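Local coordinates for protein particle-associated glycoside hydrolase (Acinetobacter phage Fri1, PDB 6C72) that acts as a phage tailspike depolymerase of Acinetobacter baumannii capsular polysaccharide, probably degrading the host capsule during virus entry, at residues T333-E338 and R362-N367; A484-E489 and K580-S585; V89-Q94 and V127-K132. All coordinates share one frame; numbering follows the deposited sequence. Where two conformers were deposited one is given.

Contact 1 (T333-E338 and R362-N367); sequences TVLVKE and RNNCAN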
ATOM      1  N   THR A 333     -10.062   8.739  22.672  1.00 28.62           N
ATOM      2  CA  THR A 333      -8.802   8.428  22.013  1.00 28.04           C
ATOM      3  C   THR A 333      -8.871   7.117  21.242  1.00 27.09           C
ATOM      4  O   THR A 333      -9.709   6.250  21.509  1.00 26.94           O
ATOM      5  CB  THR A 333      -7.651   8.386  23.018  1.00 28.71           C
ATOM      6  OG1 THR A 333      -8.083   7.691  24.187  1.00 29.51           O
ATOM      7  CG2 THR A 333      -7.228   9.801  23.405  1.00 29.61           C
ATOM      8  N   VAL A 334      -8.026   7.052  20.226  1.00 24.03           N
ATOM      9  CA  VAL A 334      -7.730   5.873  19.429  1.00 23.42           C
ATOM     10  C   VAL A 334      -6.308   5.491  19.815  1.00 23.45           C
ATOM     11  O   VAL A 334      -5.343   6.163  19.417  1.00 23.65           O
ATOM     12  CB  VAL A 334      -7.863   6.178  17.930  1.00 23.48           C
ATOM     13  CG1 VAL A 334      -7.628   4.950  17.073  1.00 23.19           C
ATOM     14  CG2 VAL A 334      -9.229   6.807  17.651  1.00 23.75           C
ATOM     15  N   LEU A 335      -6.175   4.470  20.653  1.00 25.69           N
ATOM     16  CA  LEU A 335      -4.909   4.153  21.296  1.00 26.00           C
ATOM     17  C   LEU A 335      -4.144   3.123  20.481  1.00 25.54           C
ATOM     18  O   LEU A 335      -4.719   2.149  19.991  1.00 25.22           O
ATOM     19  CB  LEU A 335      -5.121   3.599  22.708  1.00 26.80           C
ATOM     20  CG  LEU A 335      -5.836   4.425  23.772  1.00 27.79           C
ATOM     21  CD1 LEU A 335      -7.342   4.272  23.616  1.00 27.73           C
ATOM     22  CD2 LEU A 335      -5.388   4.028  25.178  1.00 29.09           C
ATOM     23  N   VAL A 336      -2.841   3.337  20.353  1.00 23.37           N
ATOM     24  CA  VAL A 336      -1.935   2.349  19.787  1.00 23.41           C
ATOM     25  C   VAL A 336      -0.897   2.015  20.854  1.00 24.13           C
ATOM     26  O   VAL A 336      -0.142   2.892  21.289  1.00 24.63           O
ATOM     27  CB  VAL A 336      -1.267   2.853  18.500  1.00 23.27           C
ATOM     28  CG1 VAL A 336      -0.229   1.824  18.017  1.00 23.44           C
ATOM     29  CG2 VAL A 336      -2.309   3.116  17.440  1.00 22.69           C
ATOM     30  N   LYS A 337      -0.870   0.763  21.290  1.00 28.95           N
ATOM     31  CA  LYS A 337       0.105   0.321  22.283  1.00 29.54           C
ATOM     32  C   LYS A 337       0.950  -0.793  21.685  1.00 29.36           C
ATOM     33  O   LYS A 337       0.477  -1.922  21.524  1.00 29.36           O
ATOM     34  CB  LYS A 337      -0.578  -0.150  23.565  1.00 30.28           C
ATOM     35  CG  LYS A 337       0.411  -0.679  24.580  1.00 30.98           C
ATOM     36  CD  LYS A 337      -0.284  -1.229  25.805  1.00 31.90           C
ATOM     37  CE  LYS A 337       0.730  -1.794  26.778  1.00 32.56           C
ATOM     38  NZ  LYS A 337       0.074  -2.555  27.885  1.00 33.45           N
ATOM     39  N   GLU A 338       2.199  -0.474  21.371  1.00 30.53           N
ATOM     40  CA  GLU A 338       3.155  -1.489  20.966  1.00 30.52           C
ATOM     41  C   GLU A 338       3.612  -2.245  22.206  1.00 31.14           C
ATOM     42  O   GLU A 338       3.964  -1.629  23.217  1.00 31.63           O
ATOM     43  CB  GLU A 338       4.343  -0.845  20.238  1.00 30.39           C
ATOM     44  CG  GLU A 338       5.335  -1.834  19.618  1.00 30.36           C
ATOM     45  CD  GLU A 338       6.284  -2.412  20.646  1.00 30.83           C
ATOM     46  OE1 GLU A 338       6.679  -1.650  21.558  1.00 31.21           O
ATOM     47  OE2 GLU A 338       6.595  -3.629  20.578  1.00 30.92           O
ATOM     48  N   ARG A 362      -3.943   8.553  20.276  1.00 24.47           N
ATOM     49  CA  ARG A 362      -3.145   8.507  21.496  1.00 25.24           C
ATOM     50  C   ARG A 362      -1.995   7.516  21.346  1.00 25.47           C
ATOM     51  O   ARG A 362      -2.213   6.307  21.181  1.00 25.71           O
ATOM     52  CB  ARG A 362      -3.998   8.132  22.712  1.00 26.13           C
ATOM     53  CG  ARG A 362      -3.148   7.770  23.945  1.00 27.26           C
ATOM     54  CD  ARG A 362      -3.970   7.663  25.217  1.00 27.71           C
ATOM     55  NE  ARG A 362      -3.207   6.991  26.263  1.00 28.68           N
ATOM     56  CZ  ARG A 362      -3.696   6.632  27.453  1.00 29.98           C
ATOM     57  NH1 ARG A 362      -4.956   6.889  27.762  1.00 30.46           N
ATOM     58  NH2 ARG A 362      -2.919   6.008  28.336  1.00 30.99           N
ATOM     59  N   ASN A 363      -0.771   8.018  21.475  1.00 26.54           N
ATOM     60  CA  ASN A 363       0.414   7.174  21.512  1.00 27.01           C
ATOM     61  C   ASN A 363       0.507   6.537  22.894  1.00 28.18           C
ATOM     62  O   ASN A 363       0.712   7.227  23.895  1.00 28.27           O
ATOM     63  CB  ASN A 363       1.645   8.011  21.175  1.00 26.08           C
ATOM     64  CG  ASN A 363       2.949   7.276  21.446  1.00 26.36           C
ATOM     65  OD1 ASN A 363       2.983   6.039  21.493  1.00 27.06           O
ATOM     66  ND2 ASN A 363       4.035   8.031  21.615  1.00 25.92           N
ATOM     67  N   ASN A 364       0.346   5.226  22.963  1.00 32.52           N
ATOM     68  CA  ASN A 364       0.462   4.534  24.242  1.00 32.67           C
ATOM     69  C   ASN A 364       1.636   3.557  24.258  1.00 32.52           C
ATOM     70  O   ASN A 364       1.585   2.529  24.933  1.00 32.63           O
ATOM     71  CB  ASN A 364      -0.836   3.810  24.578  1.00 32.72           C
ATOM     72  CG  ASN A 364      -1.021   3.627  26.063  1.00 32.90           C
ATOM     73  OD1 ASN A 364      -0.478   4.391  26.869  1.00 33.02           O
ATOM     74  ND2 ASN A 364      -1.773   2.596  26.444  1.00 32.88           N
ATOM     75  N   CYS A 365       2.707   3.880  23.537  1.00 28.92           N
ATOM     76  CA  CYS A 365       3.872   3.008  23.409  1.00 29.38           C
ATOM     77  C   CYS A 365       4.916   3.402  24.452  1.00 30.11           C
ATOM     78  O   CYS A 365       5.531   4.467  24.348  1.00 29.55           O
ATOM     79  CB  CYS A 365       4.445   3.101  21.995  1.00 28.75           C
ATOM     80  SG  CYS A 365       3.249   2.656  20.700  1.00 28.96           S
ATOM     81  N   ALA A 366       5.129   2.535  25.444  1.00 35.66           N
ATOM     82  CA  ALA A 366       6.079   2.833  26.511  1.00 35.52           C
ATOM     83  C   ALA A 366       7.521   2.868  26.005  1.00 35.28           C
ATOM     84  O   ALA A 366       8.344   3.624  26.532  1.00 35.05           O
ATOM     85  CB  ALA A 366       5.942   1.805  27.641  1.00 35.81           C
ATOM     86  N   ASN A 367       7.843   2.050  25.009  0.52 39.11           N
ATOM     87  CA  ASN A 367       9.176   2.017  24.436  0.52 39.01           C
ATOM     88  C   ASN A 367       9.244   2.753  23.103  0.52 38.81           C
ATOM     89  O   ASN A 367      10.104   2.445  22.274  0.52 38.92           O
ATOM     90  CB  ASN A 367       9.640   0.567  24.287  0.52 39.39           C
ATOM     91  CG  ASN A 367       9.958  -0.090  25.632  0.52 39.52           C
ATOM     92  OD1 ASN A 367      10.463   0.560  26.554  0.52 39.23           O
ATOM     93  ND2 ASN A 367       9.674  -1.391  25.743  0.52 39.96           N
TER
HETATM   94  O   HOH W   1       4.095  -0.174  25.515  1.00 31.68           O
HETATM   95  O   HOH W   2       6.557   0.663  22.629  1.00 35.68           O
HETATM   96  O   HOH W   3       8.436  -3.758  23.492  1.00 42.19           O

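Contact 2 (A484-E489 and K580-S585); sequences AYFNTE and KVDVFS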
ATOM      1  N   ALA A 484      41.831  21.999  -9.216  1.00 27.31           N
ATOM      2  CA  ALA A 484      42.162  22.930  -8.147  1.00 26.65           C
ATOM      3  C   ALA A 484      41.344  22.552  -6.923  1.00 26.69           C
ATOM      4  O   ALA A 484      40.129  22.341  -7.036  1.00 26.92           O
ATOM      5  CB  ALA A 484      41.888  24.385  -8.561  1.00 26.81           C
ATOM      6  N   TYR A 485      42.013  22.425  -5.774  1.00 29.89           N
ATOM      7  CA  TYR A 485      41.366  21.943  -4.562  1.00 29.99           C
ATOM      8  C   TYR A 485      41.800  22.742  -3.345  1.00 29.12           C
ATOM      9  O   TYR A 485      42.960  23.152  -3.229  1.00 28.61           O
ATOM     10  CB  TYR A 485      41.661  20.455  -4.328  1.00 30.78           C
ATOM     11  CG  TYR A 485      41.138  19.580  -5.428  1.00 31.34           C
ATOM     12  CD1 TYR A 485      41.872  19.374  -6.585  1.00 31.49           C
ATOM     13  CD2 TYR A 485      39.897  18.964  -5.317  1.00 31.55           C
ATOM     14  CE1 TYR A 485      41.383  18.587  -7.610  1.00 31.79           C
ATOM     15  CE2 TYR A 485      39.405  18.161  -6.326  1.00 31.81           C
ATOM     16  CZ  TYR A 485      40.153  17.971  -7.468  1.00 31.92           C
ATOM     17  OH  TYR A 485      39.665  17.167  -8.479  1.00 32.09           O
ATOM     18  N   PHE A 486      40.849  22.956  -2.444  1.00 31.00           N
ATOM     19  CA  PHE A 486      41.093  23.557  -1.141  1.00 30.15           C
ATOM     20  C   PHE A 486      40.421  22.666  -0.105  1.00 30.44           C
ATOM     21  O   PHE A 486      39.200  22.504  -0.127  1.00 30.86           O
ATOM     22  CB  PHE A 486      40.560  24.991  -1.091  1.00 29.60           C
ATOM     23  CG  PHE A 486      40.692  25.644   0.248  1.00 28.92           C
ATOM     24  CD1 PHE A 486      39.701  25.503   1.197  1.00 29.02           C
ATOM     25  CD2 PHE A 486      41.798  26.411   0.553  1.00 28.28           C
ATOM     26  CE1 PHE A 486      39.809  26.102   2.428  1.00 28.61           C
ATOM     27  CE2 PHE A 486      41.922  27.019   1.793  1.00 27.86           C
ATOM     28  CZ  PHE A 486      40.931  26.863   2.734  1.00 28.08           C
ATOM     29  N   ASN A 487      41.214  22.050   0.764  1.00 31.84           N
ATOM     30  CA  ASN A 487      40.709  21.186   1.820  1.00 32.02           C
ATOM     31  C   ASN A 487      41.263  21.642   3.151  1.00 31.01           C
ATOM     32  O   ASN A 487      42.450  21.962   3.270  1.00 30.42           O
ATOM     33  CB  ASN A 487      41.066  19.718   1.611  1.00 32.90           C
ATOM     34  CG  ASN A 487      40.236  19.079   0.532  1.00 34.14           C
ATOM     35  OD1 ASN A 487      39.132  18.599   0.795  1.00 34.21           O
ATOM     36  ND2 ASN A 487      40.751  19.074  -0.700  1.00 34.64           N
ATOM     37  N   THR A 488      40.406  21.636   4.159  1.00 34.86           N
ATOM     38  CA  THR A 488      40.796  22.076   5.483  1.00 34.30           C
ATOM     39  C   THR A 488      40.388  21.022   6.509  1.00 34.60           C
ATOM     40  O   THR A 488      39.288  20.464   6.434  1.00 35.19           O
ATOM     41  CB  THR A 488      40.186  23.466   5.772  1.00 34.18           C
ATOM     42  OG1 THR A 488      40.483  23.868   7.110  1.00 34.11           O
ATOM     43  CG2 THR A 488      38.691  23.459   5.591  1.00 34.72           C
ATOM     44  N   GLU A 489      41.314  20.696   7.412  1.00 32.01           N
ATOM     45  CA  GLU A 489      41.073  19.822   8.554  1.00 32.28           C
ATOM     46  C   GLU A 489      41.597  20.497   9.818  1.00 32.06           C
ATOM     47  O   GLU A 489      42.399  21.434   9.760  1.00 31.66           O
ATOM     48  CB  GLU A 489      41.735  18.442   8.387  1.00 32.28           C
ATOM     49  CG  GLU A 489      41.083  17.539   7.358  1.00 32.93           C
ATOM     50  CD  GLU A 489      41.812  16.216   7.194  1.00 33.03           C
ATOM     51  OE1 GLU A 489      43.062  16.206   7.228  1.00 32.51           O
ATOM     52  OE2 GLU A 489      41.134  15.177   7.025  1.00 33.61           O
ATOM     53  N   LYS A 580      44.665  24.184  12.653  1.00 30.35           N
ATOM     54  CA  LYS A 580      43.871  24.092  11.436  1.00 30.82           C
ATOM     55  C   LYS A 580      44.800  24.177  10.230  1.00 30.65           C
ATOM     56  O   LYS A 580      45.716  25.009  10.209  1.00 30.53           O
ATOM     57  CB  LYS A 580      42.815  25.196  11.397  1.00 31.62           C
ATOM     58  CG  LYS A 580      41.945  25.223  10.142  1.00 32.11           C
ATOM     59  CD  LYS A 580      40.850  26.276  10.305  1.00 32.62           C
ATOM     60  CE  LYS A 580      39.875  26.304   9.136  1.00 32.92           C
ATOM     61  NZ  LYS A 580      40.469  26.894   7.887  1.00 33.20           N
ATOM     62  N   VAL A 581      44.588  23.299   9.248  1.00 32.67           N
ATOM     63  CA  VAL A 581      45.389  23.265   8.032  1.00 32.76           C
ATOM     64  C   VAL A 581      44.498  23.543   6.826  1.00 33.85           C
ATOM     65  O   VAL A 581      43.448  22.912   6.662  1.00 34.28           O
ATOM     66  CB  VAL A 581      46.101  21.916   7.854  1.00 32.26           C
ATOM     67  CG1 VAL A 581      47.159  22.066   6.779  1.00 32.12           C
ATOM     68  CG2 VAL A 581      46.729  21.481   9.152  1.00 31.45           C
ATOM     69  N   ASP A 582      44.945  24.459   5.968  1.00 36.30           N
ATOM     70  CA  ASP A 582      44.337  24.720   4.667  1.00 37.07           C
ATOM     71  C   ASP A 582      45.313  24.251   3.594  1.00 37.34           C
ATOM     72  O   ASP A 582      46.464  24.695   3.565  1.00 36.55           O
ATOM     73  CB  ASP A 582      44.035  26.211   4.477  1.00 37.09           C
ATOM     74  CG  ASP A 582      43.192  26.802   5.603  1.00 37.08           C
ATOM     75  OD1 ASP A 582      42.420  26.063   6.253  1.00 37.09           O
ATOM     76  OD2 ASP A 582      43.279  28.029   5.821  1.00 37.11           O
ATOM     77  N   VAL A 583      44.866  23.354   2.722  1.00 25.46           N
ATOM     78  CA  VAL A 583      45.715  22.795   1.675  1.00 26.11           C
ATOM     79  C   VAL A 583      45.165  23.227   0.321  1.00 26.59           C
ATOM     80  O   VAL A 583      43.982  23.012   0.022  1.00 27.29           O
ATOM     81  CB  VAL A 583      45.805  21.257   1.755  1.00 26.47           C
ATOM     82  CG1 VAL A 583      46.734  20.717   0.676  1.00 26.69           C
ATOM     83  CG2 VAL A 583      46.256  20.804   3.137  1.00 24.76           C
ATOM     84  N   PHE A 584      46.032  23.825  -0.492  1.00 30.62           N
ATOM     85  CA  PHE A 584      45.748  24.191  -1.874  1.00 31.17           C
ATOM     86  C   PHE A 584      46.500  23.204  -2.758  1.00 31.63           C
ATOM     87  O   PHE A 584      47.723  23.081  -2.634  1.00 30.60           O
ATOM     88  CB  PHE A 584      46.219  25.619  -2.170  1.00 30.27           C
ATOM     89  CG  PHE A 584      45.651  26.667  -1.250  1.00 29.97           C
ATOM     90  CD1 PHE A 584      46.089  26.785   0.057  1.00 29.12           C
ATOM     91  CD2 PHE A 584      44.681  27.558  -1.707  1.00 30.37           C
ATOM     92  CE1 PHE A 584      45.563  27.747   0.895  1.00 29.10           C
ATOM     93  CE2 PHE A 584      44.153  28.529  -0.872  1.00 29.95           C
ATOM     94  CZ  PHE A 584      44.596  28.619   0.431  1.00 29.61           C
ATOM     95  N   SER A 585      45.796  22.515  -3.655  1.00 30.23           N
ATOM     96  CA  SER A 585      46.481  21.545  -4.499  1.00 30.97           C
ATOM     97  C   SER A 585      45.777  21.450  -5.842  1.00 32.12           C
ATOM     98  O   SER A 585      44.652  21.924  -6.013  1.00 32.38           O
ATOM     99  CB  SER A 585      46.543  20.172  -3.838  1.00 32.12           C
ATOM    100  OG  SER A 585      45.254  19.602  -3.759  1.00 33.33           O
TER
HETATM  101  O   HOH W   4      43.474  20.592  -1.137  1.00 40.31           O

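Contact 3 (V89-Q94 and V127-K132); sequences VLHATQ and VVQLPK. With ZN (zinc ion), chain E; ZN (zinc ion), chain F.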
ATOM      1  N   VAL A  89     -26.297 -23.843   2.967  1.00 33.24           N
ATOM      2  CA  VAL A  89     -26.971 -22.831   3.775  1.00 32.22           C
ATOM      3  C   VAL A  89     -28.014 -23.535   4.632  1.00 31.07           C
ATOM      4  O   VAL A  89     -28.906 -24.207   4.105  1.00 32.00           O
ATOM      5  CB  VAL A  89     -27.641 -21.733   2.921  1.00 34.28           C
ATOM      6  CG1 VAL A  89     -28.338 -20.715   3.817  1.00 33.82           C
ATOM      7  CG2 VAL A  89     -26.632 -21.033   2.026  1.00 35.83           C
ATOM      8  N   LEU A  90     -27.882 -23.416   5.945  1.00 35.37           N
ATOM      9  CA  LEU A  90     -28.876 -23.905   6.885  1.00 34.37           C
ATOM     10  C   LEU A  90     -29.611 -22.718   7.499  1.00 32.26           C
ATOM     11  O   LEU A  90     -28.982 -21.852   8.119  1.00 31.50           O
ATOM     12  CB  LEU A  90     -28.219 -24.749   7.968  1.00 34.63           C
ATOM     13  CG  LEU A  90     -29.086 -25.091   9.173  1.00 33.10           C
ATOM     14  CD1 LEU A  90     -30.299 -25.924   8.781  1.00 34.01           C
ATOM     15  CD2 LEU A  90     -28.225 -25.834  10.162  1.00 32.87           C
ATOM     16  N   HIS A  91     -30.930 -22.670   7.323  1.00 39.21           N
ATOM     17  CA  HIS A  91     -31.737 -21.661   7.999  1.00 37.80           C
ATOM     18  C   HIS A  91     -31.974 -22.116   9.435  1.00 37.05           C
ATOM     19  O   HIS A  91     -32.461 -23.227   9.662  1.00 37.27           O
ATOM     20  CB  HIS A  91     -33.060 -21.442   7.264  1.00 37.66           C
ATOM     21  CG  HIS A  91     -32.900 -20.800   5.922  1.00 38.20           C
ATOM     22  ND1 HIS A  91     -33.300 -19.505   5.662  1.00 38.57           N
ATOM     23  CD2 HIS A  91     -32.370 -21.267   4.766  1.00 39.16           C
ATOM     24  CE1 HIS A  91     -33.016 -19.201   4.407  1.00 39.90           C
ATOM     25  NE2 HIS A  91     -32.447 -20.251   3.843  1.00 39.31           N
ATOM     26  N   ALA A  92     -31.596 -21.283  10.406  1.00 38.95           N
ATOM     27  CA  ALA A  92     -31.769 -21.658  11.803  1.00 38.64           C
ATOM     28  C   ALA A  92     -33.231 -21.956  12.126  1.00 38.24           C
ATOM     29  O   ALA A  92     -33.519 -22.759  13.026  1.00 38.39           O
ATOM     30  CB  ALA A  92     -31.225 -20.566  12.716  1.00 38.83           C
ATOM     31  N   THR A  93     -34.170 -21.332  11.404  1.00 33.58           N
ATOM     32  CA  THR A  93     -35.572 -21.686  11.600  1.00 35.35           C
ATOM     33  C   THR A  93     -35.824 -23.167  11.334  1.00 34.06           C
ATOM     34  O   THR A  93     -36.773 -23.744  11.886  1.00 35.00           O
ATOM     35  CB  THR A  93     -36.464 -20.835  10.701  1.00 38.16           C
ATOM     36  OG1 THR A  93     -36.005 -20.937   9.350  1.00 37.59           O
ATOM     37  CG2 THR A  93     -36.478 -19.374  11.154  1.00 40.39           C
ATOM     38  N   GLN A  94     -34.999 -23.805  10.508  1.00 32.43           N
ATOM     39  CA  GLN A  94     -35.170 -25.228  10.240  1.00 33.44           C
ATOM     40  C   GLN A  94     -34.685 -26.108  11.390  1.00 33.96           C
ATOM     41  O   GLN A  94     -34.778 -27.340  11.288  1.00 35.30           O
ATOM     42  CB  GLN A  94     -34.458 -25.603   8.933  1.00 34.75           C
ATOM     43  CG  GLN A  94     -35.034 -24.871   7.713  1.00 34.58           C
ATOM     44  CD  GLN A  94     -34.201 -25.043   6.450  1.00 35.87           C
ATOM     45  OE1 GLN A  94     -32.970 -24.974   6.485  1.00 36.44           O
ATOM     46  NE2 GLN A  94     -34.869 -25.263   5.329  1.00 36.56           N
ATOM     47  N   VAL A 127     -23.069 -21.636   5.692  1.00 30.19           N
ATOM     48  CA  VAL A 127     -23.741 -20.481   6.267  1.00 29.62           C
ATOM     49  C   VAL A 127     -24.906 -20.949   7.127  1.00 29.24           C
ATOM     50  O   VAL A 127     -25.700 -21.796   6.700  1.00 29.72           O
ATOM     51  CB  VAL A 127     -24.228 -19.513   5.174  1.00 30.14           C
ATOM     52  CG1 VAL A 127     -25.085 -18.430   5.786  1.00 29.58           C
ATOM     53  CG2 VAL A 127     -23.029 -18.901   4.444  1.00 30.76           C
ATOM     54  N   VAL A 128     -25.001 -20.399   8.331  1.00 28.95           N
ATOM     55  CA  VAL A 128     -26.210 -20.469   9.139  1.00 28.53           C
ATOM     56  C   VAL A 128     -26.941 -19.151   8.948  1.00 28.81           C
ATOM     57  O   VAL A 128     -26.440 -18.086   9.343  1.00 27.88           O
ATOM     58  CB  VAL A 128     -25.910 -20.728  10.618  1.00 28.22           C
ATOM     59  CG1 VAL A 128     -27.186 -20.534  11.416  1.00 28.32           C
ATOM     60  CG2 VAL A 128     -25.346 -22.132  10.805  1.00 28.59           C
ATOM     61  N   GLN A 129     -28.100 -19.219   8.295  1.00 31.61           N
ATOM     62  CA  GLN A 129     -28.915 -18.047   8.011  1.00 32.10           C
ATOM     63  C   GLN A 129     -29.829 -17.773   9.196  1.00 30.51           C
ATOM     64  O   GLN A 129     -30.525 -18.680   9.674  1.00 29.95           O
ATOM     65  CB  GLN A 129     -29.740 -18.269   6.740  1.00 33.48           C
ATOM     66  CG  GLN A 129     -30.640 -17.114   6.364  1.00 34.05           C
ATOM     67  CD  GLN A 129     -29.856 -15.892   5.884  1.00 34.04           C
ATOM     68  OE1 GLN A 129     -28.971 -15.999   5.024  1.00 34.34           O
ATOM     69  NE2 GLN A 129     -30.177 -14.725   6.439  1.00 33.53           N
ATOM     70  N   LEU A 130     -29.797 -16.573   9.681  1.00 28.20           N
ATOM     71  CA  LEU A 130     -30.746 -16.167  10.703  1.00 28.21           C
ATOM     72  C   LEU A 130     -31.893 -15.403  10.061  1.00 28.69           C
ATOM     73  O   LEU A 130     -31.695 -14.720   9.057  1.00 28.76           O
ATOM     74  CB  LEU A 130     -30.098 -15.278  11.765  1.00 27.53           C
ATOM     75  CG  LEU A 130     -28.945 -15.925  12.516  1.00 27.28           C
ATOM     76  CD1 LEU A 130     -28.386 -14.995  13.577  1.00 26.91           C
ATOM     77  CD2 LEU A 130     -29.391 -17.262  13.112  1.00 27.83           C
ATOM     78  N   PRO A 131     -33.106 -15.508  10.575  1.00 29.28           N
ATOM     79  CA  PRO A 131     -34.215 -14.712  10.044  1.00 29.90           C
ATOM     80  C   PRO A 131     -34.175 -13.309  10.638  1.00 29.28           C
ATOM     81  O   PRO A 131     -33.342 -12.979  11.464  1.00 28.48           O
ATOM     82  CB  PRO A 131     -35.446 -15.482  10.527  1.00 30.97           C
ATOM     83  CG  PRO A 131     -35.009 -15.998  11.860  1.00 30.61           C
ATOM     84  CD  PRO A 131     -33.537 -16.355  11.701  1.00 29.68           C
ATOM     85  N   LYS A 132     -35.131 -12.493  10.235  1.00 30.98           N
ATOM     86  CA  LYS A 132     -35.342 -11.231  10.923  1.00 30.47           C
ATOM     87  C   LYS A 132     -35.871 -11.493  12.335  1.00 29.61           C
ATOM     88  O   LYS A 132     -36.393 -12.566  12.642  1.00 30.35           O
ATOM     89  CB  LYS A 132     -36.328 -10.357  10.146  1.00 31.95           C
ATOM     90  CG  LYS A 132     -35.810  -9.910   8.786  1.00 33.34           C
ATOM     91  CD  LYS A 132     -36.676  -8.834   8.197  1.00 34.20           C
ATOM     92  CE  LYS A 132     -37.950  -9.416   7.642  1.00 34.03           C
ATOM     93  NZ  LYS A 132     -38.847  -8.314   7.258  1.00 33.79           N
TER
HETATM   94 ZN    ZN E 802     -34.610 -18.290   7.239  1.00 76.53          ZN
HETATM   95 ZN    ZN F 803     -31.874 -19.748   1.957  1.00 66.49          ZN
HETATM   96  O   HOH W   5     -33.365 -18.819   9.446  1.00 18.23           O
HETATM   97  O   HOH W   6     -33.468 -19.848   0.943  1.00 31.53           O
HETATM   98  O   HOH W   7     -30.382 -17.787   2.077  1.00 25.78           O

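Contact 1 (T333-E338 and R362-N367)
Arg362 and Leu335 lie side by side and point the same way, with the methyl CD2 of Leu335 over one face of the guanidinium, toward its rim, at 3.8 Å from Arg362 CZ. The arginine chain runs extended to NE, which takes NH2 to Asn364 OD1 at 3.3 Å, a donor well above the plane of that amide; NH1 forms a salt bridge with Glu331, which also accepts from Thr333 OG1. Between the backbones, Arg362 N gives a straight bond to Val334 O (2.9 Å), and Arg362 O accepts from Val336 N. Asn364 N then reaches Val336 O at 2.9 Å, bent to 147° where 362-367 leaves its strand. These are bonds of parallel strands on successive coils of a parallel beta-helix, in which Val334 and Val336 turn to the opposite face from Leu335 and pack against strand 348-351. Beyond the strands a thiol takes the acceptor's place: Glu338 N points at Cys365 SG at 3.4 Å with an angle of 160°. The sulfur sits there with its own chain held by an Asx turn, Asn363 OD1 accepting from Cys365 N at 3.0 Å. Lys337, with CG anti to its N (chi1 177°), lays CG 3.4 Å from Asn364 O and carries NZ away from 362-367 to Pro304 O and Gln339 OE1. Water links the ends of the segments: one molecule donates to Glu338 O and accepts from Ala366 N, and a second donates to Glu338 OE1 from 2.6 Å and accepts from Asn367 N. The other carboxylate oxygen, Glu338 OE2, is hydrogen-bonded to Thr341.

Contact 2 (A484-E489 and K580-S585)
Thr488 stands beside Asp582, whose OD1 receives Lys580 NZ on its syn lone pair in a salt bridge of 2.7 Å. The Thr488 hydroxyl, swung anti to the backbone N (chi1 176°), has Asp582 OD1 and Val581 O both within 3.1 Å of OG1, and its single proton may go to either. Six backbone hydrogen bonds join the strands, two at each of the hydrogen-bonded pairs Tyr485–Ser585, Asn487–Val583 and Glu489–Val581. A water donates to Val583 O at 2.7 Å and accepts from Asn487 ND2, while Glu489 turns its carboxylate to Lys592 and Trp595. The pairing is antiparallel and lies inside the six-stranded sheet of the C-terminal domain, flanked by strands 475-478 and 509-517. On the face of Thr488 and Asp582, the non-hydrogen-bonded pair Phe486–Phe584 forms a T-shaped stack: the edge of Phe486 meets the face of Phe584, centroids 4.9 Å apart and planes at 73°. Phe486 CE2 also touches Asp582 CB at 3.5 Å. This face meets the trimer partners, Phe486 making a cation-pi contact with Lys580 of the second subunit and Lys580 the same with Phe486 of the third.

Contact 3 (V89-Q94 and V127-K132)
The imidazole of His91 carries Gln129 CB over one face, a CH-pi contact with CB 4.1 Å from the ring centroid and 15° off the normal. Both ring nitrogens bind metal: ND1 holds one zinc ion at 2.4 Å and NE2 a second at 2.0 Å, the latter also bound by two waters. Gln129 CG, anti to the backbone N (chi1 179°), lies 3.6 Å from His91 ND1; a turn about the next bond then carries the amide away, its plane 40° from that of the ring. That amide is gripped at both ends, NE2 by Leu130 O, with weak bonds to Gly149 and Thr150, and OE1 by Arg148. The water on the first zinc ties the metal to the facing strand, donating to Gln129 O at 2.9 Å. The same carbonyl accepts Ala92 N, the last of three backbone bonds after Leu90 N to Val127 O and Gln129 N to Leu90 O. Just past the strand the chain curls into a 3-10 turn, closed by Gln94 N to His91 O at 2.7 Å and braced by Gln94 OE1, which accepts His91 N. From that turn Ala92 CB packs 3.8 Å from Leu130 CD2 across the contact, and Thr93 CG2 lies against Pro131 CG. Val89 and Val127 share the sheet face of His91 and Gln129; Leu90 and Val128 occupy the other and rest on helix 110-122, Leu90 on Cys116 and Met120, Val128 on Leu113. Strand 89-91, this helix and strand 126-129 form a beta-alpha-beta crossover, and on its other edge strand 126-129 is paired in parallel with strand 145-148, the next step into the stacked strands.

In the fold
Along the chain the contacts follow one another without overlap: contact 3 closes first, then contact 1, then contact 2. Contacts 3 and 1 both join parallel strands of the same stacked beta-helical body, the former at its N-terminal start and the latter well along it, with centres 41 Å apart and nearest atoms about 29 Å apart. Contact 2 belongs instead to the antiparallel C-terminal domain, its centre 52 Å from that of contact 1 and 86 Å from that of contact 3, on the opposite side of the chain's centre. The spacing follows an elongated tailspike: coil-to-coil pairing builds the shaft, and the sheet of the terminal domain meets the other two subunits.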